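Local coordinates for protein TssK C (Escherichia coli, PDB 5M2Y) that serves as a baseplate component of the type VI secretion system, its C-terminal domain, the part described here, probably contributing to docking on the membrane complex, at residues V4-K9 / L122-V127; F30-R35 / F91-S96. All coordinates share one frame; numbering follows the deposited sequence.

Two antiparallel strand pairings of one sheet illustrate how chain ends and chain middle are woven together. Interaction 1 joins strand 3-11 to strand 121-128, bringing together residues from near the two ends of this C-terminal domain; interaction 2 joins strand 28-35 to strand 89-95 and is nested within the loop that interaction 1 closes. Their centres lie about 10 Å apart. Strands 121-128 and 28-35 are themselves neighbours, so the two contacts occupy successive places across the sheet, in the order 3-11, 121-128, 28-35, 89-95. Probable backbone hydrogen bonds, Glu123 O to Ser33 N and Phe125 O to Trp31 N, both 2.9 Å, tie them into one continuous sheet.

Interaction 1. Residues V4-K9 / L122-V127; sequences VFIELK and LELFAV
Val4 is held through both of its backbone polar groups: its N gives a nearly straight hydrogen bond to Ala126 O (2.8 Å, N-H...O 172°), while its O accepts one from Ala126 N. Ile6 N then donates to Leu124 O. The return bond from Leu124 N to Ile6 O is not made directly; water 1 carries it, donating to Ile6 O and accepting from Leu124 N at 2.8 Å, close to the irregularity in strand 3-11. Between these bonded positions Phe5 and Phe125 form a non-hydrogen-bonded pair. CG of Phe5 is anti to the backbone N (chi1 178°) and beside the carbonyl carbon, and from there the ring turns its edge to the face of Phe125 in a T-shaped stack, the planes 79° apart and CD1 reaching CE2 of Phe125 at 3.7 Å. The same Phe5 edge receives the Glu123 carboxylate, whose CD lies 3.8 Å from Phe5 CE1 with its plane perpendicular to the ring; Glu123 OE1 also has a long, weak ion pair with Arg35. Side chains on the other face are aliphatic. Ile6 and Leu124 run side by side, CG2 to CD2 3.8 Å, and Ile6 CD1 extends to Ala126 CB at 3.8 Å. Leu8 crosses Leu124 at about a right angle, and its CD1 rests on Leu122 CB at 3.8 Å. Phe30 and Leu32 of the adjoining strand 28-35 continue this apolar layer. The whole is an antiparallel strand pair, with a water standing in for one interstrand bond, that joins the first and last strands of the sheet in the TssK C-terminal domain.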
ATOM      1  N   VAL A   4      -6.222 -11.257   2.601  1.00 32.02           N
ATOM      2  CA  VAL A   4      -4.859 -11.727   2.466  1.00 31.91           C
ATOM      3  C   VAL A   4      -3.969 -10.627   3.016  1.00 34.90           C
ATOM      4  O   VAL A   4      -3.949  -9.521   2.468  1.00 34.70           O
ATOM      5  CB  VAL A   4      -4.508 -12.083   0.991  1.00 36.38           C
ATOM      6  CG1 VAL A   4      -3.079 -12.580   0.858  1.00 36.55           C
ATOM      7  CG2 VAL A   4      -5.453 -13.123   0.434  1.00 36.88           C
ATOM      8  N   PHE A   5      -3.263 -10.928   4.119  1.00 30.20           N
ATOM      9  CA  PHE A   5      -2.312 -10.014   4.725  1.00 29.00           C
ATOM     10  C   PHE A   5      -1.016 -10.158   3.919  1.00 31.52           C
ATOM     11  O   PHE A   5      -0.534 -11.280   3.721  1.00 31.22           O
ATOM     12  CB  PHE A   5      -2.099 -10.377   6.201  1.00 31.01           C
ATOM     13  CG  PHE A   5      -1.085  -9.537   6.936  1.00 32.14           C
ATOM     14  CD1 PHE A   5      -1.468  -8.384   7.602  1.00 34.57           C
ATOM     15  CD2 PHE A   5       0.246  -9.925   6.996  1.00 34.62           C
ATOM     16  CE1 PHE A   5      -0.524  -7.614   8.288  1.00 35.26           C
ATOM     17  CE2 PHE A   5       1.189  -9.152   7.675  1.00 37.08           C
ATOM     18  CZ  PHE A   5       0.797  -8.007   8.325  1.00 34.76           C
ATOM     19  N   ILE A   6      -0.470  -9.027   3.429  1.00 26.42           N
ATOM     20  CA  ILE A   6       0.773  -9.021   2.663  1.00 26.24           C
ATOM     21  C   ILE A   6       1.827  -8.431   3.555  1.00 29.39           C
ATOM     22  O   ILE A   6       1.749  -7.259   3.890  1.00 27.87           O
ATOM     23  CB  ILE A   6       0.653  -8.314   1.272  1.00 29.59           C
ATOM     24  CG1 ILE A   6      -0.243  -9.121   0.336  1.00 31.06           C
ATOM     25  CG2 ILE A   6       2.020  -8.128   0.594  1.00 29.89           C
ATOM     26  CD1 ILE A   6      -1.405  -8.377  -0.076  1.00 38.99           C
ATOM     27  N   GLU A   7       2.808  -9.265   3.934  1.00 27.19           N
ATOM     28  CA  GLU A   7       3.921  -8.858   4.774  1.00 27.07           C
ATOM     29  C   GLU A   7       4.732  -7.785   4.065  1.00 30.12           C
ATOM     30  O   GLU A   7       5.081  -7.954   2.901  1.00 29.13           O
ATOM     31  CB  GLU A   7       4.815 -10.059   5.100  1.00 29.15           C
ATOM     32  N   LEU A   8       4.974  -6.667   4.746  1.00 27.42           N
ATOM     33  CA  LEU A   8       5.781  -5.579   4.206  1.00 27.01           C
ATOM     34  C   LEU A   8       7.094  -5.575   4.964  1.00 31.11           C
ATOM     35  O   LEU A   8       7.101  -5.631   6.200  1.00 32.29           O
ATOM     36  CB  LEU A   8       5.071  -4.202   4.296  1.00 26.75           C
ATOM     37  CG  LEU A   8       3.819  -3.985   3.450  1.00 31.01           C
ATOM     38  CD1 LEU A   8       3.214  -2.641   3.712  1.00 30.92           C
ATOM     39  CD2 LEU A   8       4.124  -4.111   1.935  1.00 32.75           C
ATOM     40  N   LYS A   9       8.202  -5.586   4.226  1.00 26.42           N
ATOM     41  CA  LYS A   9       9.534  -5.527   4.797  1.00 26.48           C
ATOM     42  C   LYS A   9      10.010  -4.072   4.664  1.00 29.81           C
ATOM     43  O   LYS A   9      10.060  -3.549   3.554  1.00 28.79           O
ATOM     44  CB  LYS A   9      10.478  -6.507   4.082  1.00 29.35           C
ATOM     45  CG  LYS A   9      10.312  -7.959   4.501  1.00 46.19           C
ATOM     46  CD  LYS A   9      10.459  -8.953   3.322  1.00 57.66           C
ATOM     47  CE  LYS A   9      11.073 -10.323   3.609  1.00 70.73           C
ATOM     48  NZ  LYS A   9      11.371 -10.586   5.045  1.00 80.82           N
ATOM     49  N   LEU A 122       3.375   0.496   8.389  1.00 17.28           N
ATOM     50  CA  LEU A 122       2.434   0.109   7.337  1.00 16.63           C
ATOM     51  C   LEU A 122       2.106  -1.373   7.360  1.00 20.47           C
ATOM     52  O   LEU A 122       2.988  -2.199   7.551  1.00 20.68           O
ATOM     53  CB  LEU A 122       3.059   0.391   5.969  1.00 16.87           C
ATOM     54  CG  LEU A 122       2.976   1.766   5.337  1.00 21.96           C
ATOM     55  CD1 LEU A 122       3.452   2.888   6.216  1.00 22.88           C
ATOM     56  CD2 LEU A 122       3.601   1.738   3.939  1.00 23.68           C
ATOM     57  N   GLU A 123       0.857  -1.698   7.064  1.00 17.06           N
ATOM     58  CA  GLU A 123       0.404  -3.068   6.876  1.00 16.55           C
ATOM     59  C   GLU A 123      -0.443  -3.070   5.599  1.00 20.10           C
ATOM     60  O   GLU A 123      -1.204  -2.125   5.383  1.00 19.62           O
ATOM     61  CB  GLU A 123      -0.352  -3.603   8.092  1.00 17.74           C
ATOM     62  CG  GLU A 123       0.552  -3.820   9.294  1.00 24.18           C
ATOM     63  CD  GLU A 123      -0.076  -4.561  10.470  1.00 39.48           C
ATOM     64  OE1 GLU A 123      -1.315  -4.605  10.561  1.00 28.36           O
ATOM     65  OE2 GLU A 123       0.690  -5.088  11.305  1.00 33.82           O
ATOM     66  N   LEU A 124      -0.252  -4.076   4.716  1.00 16.49           N
ATOM     67  CA  LEU A 124      -0.988  -4.154   3.455  1.00 16.69           C
ATOM     68  C   LEU A 124      -1.882  -5.375   3.484  1.00 21.42           C
ATOM     69  O   LEU A 124      -1.446  -6.454   3.881  1.00 20.69           O
ATOM     70  CB  LEU A 124      -0.010  -4.219   2.266  1.00 16.99           C
ATOM     71  CG  LEU A 124      -0.598  -4.353   0.852  1.00 21.41           C
ATOM     72  CD1 LEU A 124      -1.325  -3.089   0.419  1.00 20.82           C
ATOM     73  CD2 LEU A 124       0.496  -4.674  -0.145  1.00 23.60           C
ATOM     74  N   PHE A 125      -3.169  -5.153   3.155  1.00 19.35           N
ATOM     75  CA  PHE A 125      -4.222  -6.167   3.077  1.00 19.85           C
ATOM     76  C   PHE A 125      -4.825  -6.154   1.669  1.00 23.63           C
ATOM     77  O   PHE A 125      -4.997  -5.091   1.077  1.00 22.29           O
ATOM     78  CB  PHE A 125      -5.364  -5.843   4.058  1.00 21.42           C
ATOM     79  CG  PHE A 125      -5.026  -5.829   5.523  1.00 23.17           C
ATOM     80  CD1 PHE A 125      -4.585  -4.669   6.140  1.00 25.57           C
ATOM     81  CD2 PHE A 125      -5.211  -6.962   6.304  1.00 25.77           C
ATOM     82  CE1 PHE A 125      -4.272  -4.661   7.501  1.00 26.84           C
ATOM     83  CE2 PHE A 125      -4.910  -6.951   7.667  1.00 28.73           C
ATOM     84  CZ  PHE A 125      -4.444  -5.801   8.258  1.00 26.61           C
ATOM     85  N   ALA A 126      -5.173  -7.337   1.157  1.00 21.70           N
ATOM     86  CA  ALA A 126      -5.885  -7.489  -0.106  1.00 22.05           C
ATOM     87  C   ALA A 126      -7.187  -8.206   0.209  1.00 27.24           C
ATOM     88  O   ALA A 126      -7.202  -9.160   0.998  1.00 27.59           O
ATOM     89  CB  ALA A 126      -5.074  -8.284  -1.114  1.00 23.24           C
ATOM     90  N   VAL A 127      -8.251  -7.709  -0.364  1.00 23.71           N
ATOM     91  CA  VAL A 127      -9.540  -8.318  -0.189  1.00 24.14           C
ATOM     92  C   VAL A 127      -9.836  -8.989  -1.508  1.00 31.30           C
ATOM     93  O   VAL A 127      -9.842  -8.368  -2.504  1.00 30.16           O
ATOM     94  CB  VAL A 127     -10.604  -7.304   0.176  1.00 27.30           C
ATOM     95  CG1 VAL A 127     -11.976  -7.926   0.225  1.00 27.58           C
ATOM     96  CG2 VAL A 127     -10.279  -6.703   1.516  1.00 26.60           C
TER
HETATM   97  O   HOH W   1       1.356  -5.954   6.084  1.00 23.68           O

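Interaction 2. Residues F30-R35 / F91-S96; sequences FWLSVR and FALDLS
Strands 30-35 and 91-95 run antiparallel at 146°, joined by hydrogen bonds from Leu93 N to Phe30 O (2.9 Å), from Leu32 N to Phe91 O and from Phe91 N to Leu32 O. They form an inner pair of the antiparallel sheet of this domain, flanked by strands 121-128 and 70-75. Between the bonded positions, Trp31 and Ala92 face each other, and Ala92 CB lies 3.6 Å from Trp31 NE1, obliquely to the indole. On the other face the packing is apolar. Leu93 reaches both ways along strand 30-35: CD1 meets Phe30 CB at 3.8 Å, and CD2 meets Leu32 CD1 at the same distance. Further along, Leu95 CD1 approaches Phe30 CD1 obliquely. Phe91, its CG anti to its carbonyl carbon (chi1 -54°), brings its ring up to Val34, the two side chains crossing at about a right angle; Val34 CG2 touches both CD1 and CE1 of the ring at 3.7 Å. Phe47 of helix 40-50 also meets the Phe91 ring, joining the helix to this side of the sheet. Water fills in where the strands part near Phe30. Water 2 accepts from Phe30 N and donates to Leu93 O, at the edge of the Phe30 ring and in its plane. Water 3 donates to Phe30 O at 2.8 Å and sits over one face of the Trp31 indole, 3.7 Å above its plane and offset toward the rim.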
ATOM      1  N   PHE A  30      -6.640  -3.591  -2.813  1.00 18.48           N
ATOM      2  CA  PHE A  30      -5.667  -3.405  -1.745  1.00 17.37           C
ATOM      3  C   PHE A  30      -5.929  -2.217  -0.846  1.00 20.43           C
ATOM      4  O   PHE A  30      -6.445  -1.196  -1.287  1.00 19.36           O
ATOM      5  CB  PHE A  30      -4.269  -3.289  -2.361  1.00 18.91           C
ATOM      6  CG  PHE A  30      -3.820  -4.497  -3.149  1.00 20.42           C
ATOM      7  CD1 PHE A  30      -4.168  -4.644  -4.484  1.00 23.86           C
ATOM      8  CD2 PHE A  30      -3.030  -5.469  -2.563  1.00 22.38           C
ATOM      9  CE1 PHE A  30      -3.761  -5.753  -5.207  1.00 25.02           C
ATOM     10  CE2 PHE A  30      -2.622  -6.584  -3.295  1.00 25.50           C
ATOM     11  CZ  PHE A  30      -2.980  -6.709  -4.618  1.00 24.14           C
ATOM     12  N   TRP A  31      -5.551  -2.366   0.428  1.00 18.04           N
ATOM     13  CA  TRP A  31      -5.661  -1.322   1.443  1.00 18.51           C
ATOM     14  C   TRP A  31      -4.420  -1.272   2.295  1.00 20.85           C
ATOM     15  O   TRP A  31      -3.840  -2.307   2.625  1.00 20.18           O
ATOM     16  CB  TRP A  31      -6.838  -1.563   2.400  1.00 18.17           C
ATOM     17  CG  TRP A  31      -8.170  -1.211   1.850  1.00 20.19           C
ATOM     18  CD1 TRP A  31      -8.876  -0.067   2.061  1.00 22.60           C
ATOM     19  CD2 TRP A  31      -8.988  -2.047   1.030  1.00 20.09           C
ATOM     20  NE1 TRP A  31     -10.076  -0.121   1.399  1.00 22.50           N
ATOM     21  CE2 TRP A  31     -10.166  -1.325   0.746  1.00 24.28           C
ATOM     22  CE3 TRP A  31      -8.840  -3.334   0.499  1.00 22.02           C
ATOM     23  CZ2 TRP A  31     -11.172  -1.847  -0.067  1.00 24.14           C
ATOM     24  CZ3 TRP A  31      -9.831  -3.847  -0.299  1.00 24.05           C
ATOM     25  CH2 TRP A  31     -10.997  -3.125  -0.552  1.00 24.93           C
ATOM     26  N   LEU A  32      -4.069  -0.065   2.707  1.00 17.50           N
ATOM     27  CA  LEU A  32      -2.979   0.180   3.634  1.00 16.78           C
ATOM     28  C   LEU A  32      -3.545   0.575   4.995  1.00 19.94           C
ATOM     29  O   LEU A  32      -4.503   1.347   5.076  1.00 19.90           O
ATOM     30  CB  LEU A  32      -2.068   1.305   3.108  1.00 16.49           C
ATOM     31  CG  LEU A  32      -1.124   0.975   1.956  1.00 20.17           C
ATOM     32  CD1 LEU A  32      -0.495   2.242   1.395  1.00 19.66           C
ATOM     33  CD2 LEU A  32      -0.056  -0.046   2.381  1.00 22.34           C
ATOM     34  N   SER A  33      -2.967   0.015   6.051  1.00 16.50           N
ATOM     35  CA  SER A  33      -3.309   0.359   7.436  1.00 16.00           C
ATOM     36  C   SER A  33      -2.059   1.061   7.961  1.00 19.83           C
ATOM     37  O   SER A  33      -0.961   0.529   7.812  1.00 20.58           O
ATOM     38  CB  SER A  33      -3.640  -0.888   8.250  1.00 19.50           C
ATOM     39  OG  SER A  33      -3.668  -0.617   9.637  1.00 25.79           O
ATOM     40  N   VAL A  34      -2.214   2.302   8.433  1.00 15.77           N
ATOM     41  CA  VAL A  34      -1.084   3.146   8.821  1.00 15.76           C
ATOM     42  C   VAL A  34      -1.171   3.655  10.251  1.00 19.29           C
ATOM     43  O   VAL A  34      -2.207   4.153  10.669  1.00 18.02           O
ATOM     44  CB  VAL A  34      -0.947   4.351   7.838  1.00 19.46           C
ATOM     45  CG1 VAL A  34       0.354   5.120   8.052  1.00 19.43           C
ATOM     46  CG2 VAL A  34      -1.089   3.913   6.382  1.00 18.94           C
ATOM     47  N   ARG A  35      -0.062   3.535  10.971  1.00 17.19           N
ATOM     48  CA  ARG A  35       0.077   4.095  12.303  1.00 18.25           C
ATOM     49  C   ARG A  35       1.304   4.967  12.259  1.00 22.73           C
ATOM     50  O   ARG A  35       2.271   4.677  11.549  1.00 21.52           O
ATOM     51  CB  ARG A  35       0.135   3.047  13.417  1.00 21.20           C
ATOM     52  CG  ARG A  35       1.185   1.981  13.257  1.00 34.66           C
ATOM     53  CD  ARG A  35       0.940   0.846  14.236  1.00 49.58           C
ATOM     54  NE  ARG A  35      -0.233   0.047  13.876  1.00 59.83           N
ATOM     55  CZ  ARG A  35      -0.190  -1.033  13.099  1.00 73.17           C
ATOM     56  NH1 ARG A  35       0.960  -1.444  12.591  1.00 62.39           N
ATOM     57  NH2 ARG A  35      -1.299  -1.700  12.830  1.00 55.95           N
ATOM     58  N   PHE A  91      -6.429   3.349   4.211  1.00 13.99           N
ATOM     59  CA  PHE A  91      -6.416   3.918   2.873  1.00 13.65           C
ATOM     60  C   PHE A  91      -6.582   2.855   1.820  1.00 18.85           C
ATOM     61  O   PHE A  91      -5.988   1.796   1.921  1.00 19.42           O
ATOM     62  CB  PHE A  91      -5.096   4.660   2.610  1.00 14.74           C
ATOM     63  CG  PHE A  91      -4.732   5.720   3.620  1.00 14.74           C
ATOM     64  CD1 PHE A  91      -4.050   5.391   4.779  1.00 16.26           C
ATOM     65  CD2 PHE A  91      -5.074   7.051   3.413  1.00 15.26           C
ATOM     66  CE1 PHE A  91      -3.750   6.373   5.733  1.00 16.60           C
ATOM     67  CE2 PHE A  91      -4.765   8.032   4.368  1.00 17.59           C
ATOM     68  CZ  PHE A  91      -4.105   7.688   5.525  1.00 15.47           C
ATOM     69  N   ALA A  92      -7.369   3.146   0.805  1.00 15.31           N
ATOM     70  CA  ALA A  92      -7.522   2.239  -0.316  1.00 15.20           C
ATOM     71  C   ALA A  92      -6.526   2.601  -1.384  1.00 17.41           C
ATOM     72  O   ALA A  92      -6.212   3.770  -1.566  1.00 16.92           O
ATOM     73  CB  ALA A  92      -8.916   2.361  -0.894  1.00 16.39           C
ATOM     74  N   LEU A  93      -6.022   1.587  -2.090  1.00 14.69           N
ATOM     75  CA  LEU A  93      -5.174   1.824  -3.242  1.00 14.66           C
ATOM     76  C   LEU A  93      -6.091   1.768  -4.464  1.00 18.46           C
ATOM     77  O   LEU A  93      -6.636   0.718  -4.791  1.00 18.49           O
ATOM     78  CB  LEU A  93      -4.058   0.788  -3.361  1.00 15.00           C
ATOM     79  CG  LEU A  93      -3.045   0.700  -2.221  1.00 19.57           C
ATOM     80  CD1 LEU A  93      -1.963  -0.292  -2.583  1.00 20.08           C
ATOM     81  CD2 LEU A  93      -2.422   2.068  -1.898  1.00 22.37           C
ATOM     82  N   ASP A  94      -6.329   2.929  -5.070  1.00 15.63           N
ATOM     83  CA  ASP A  94      -7.155   3.033  -6.264  1.00 15.66           C
ATOM     84  C   ASP A  94      -6.152   2.886  -7.410  1.00 20.07           C
ATOM     85  O   ASP A  94      -5.445   3.831  -7.760  1.00 19.94           O
ATOM     86  CB  ASP A  94      -7.908   4.376  -6.314  1.00 17.08           C
ATOM     87  CG  ASP A  94      -8.951   4.466  -7.418  1.00 26.15           C
ATOM     88  OD1 ASP A  94      -9.001   3.560  -8.269  1.00 27.39           O
ATOM     89  OD2 ASP A  94      -9.689   5.470  -7.453  1.00 28.67           O
ATOM     90  N   LEU A  95      -6.055   1.663  -7.941  1.00 17.71           N
ATOM     91  CA  LEU A  95      -5.107   1.329  -8.991  1.00 18.02           C
ATOM     92  C   LEU A  95      -5.678   1.407 -10.392  1.00 23.69           C
ATOM     93  O   LEU A  95      -6.792   0.950 -10.643  1.00 24.33           O
ATOM     94  CB  LEU A  95      -4.531  -0.070  -8.759  1.00 18.02           C
ATOM     95  CG  LEU A  95      -3.905  -0.371  -7.374  1.00 21.56           C
ATOM     96  CD1 LEU A  95      -3.606  -1.865  -7.203  1.00 22.04           C
ATOM     97  CD2 LEU A  95      -2.663   0.485  -7.127  1.00 22.91           C
ATOM     98  N   SER A  96      -4.884   1.956 -11.314  1.00 20.48           N
ATOM     99  CA  SER A  96      -5.211   1.991 -12.740  1.00 21.71           C
ATOM    100  C   SER A  96      -5.008   0.555 -13.255  1.00 27.05           C
ATOM    101  O   SER A  96      -4.429  -0.280 -12.550  1.00 26.19           O
ATOM    102  CB  SER A  96      -4.281   2.948 -13.481  1.00 25.18           C
ATOM    103  OG  SER A  96      -2.963   2.446 -13.584  1.00 29.53           O
TER
HETATM  104  O   HOH W   2      -6.258  -1.967  -5.110  1.00 21.26           O
HETATM  105  O   HOH W   3      -8.737  -0.795  -2.805  1.00 22.60           O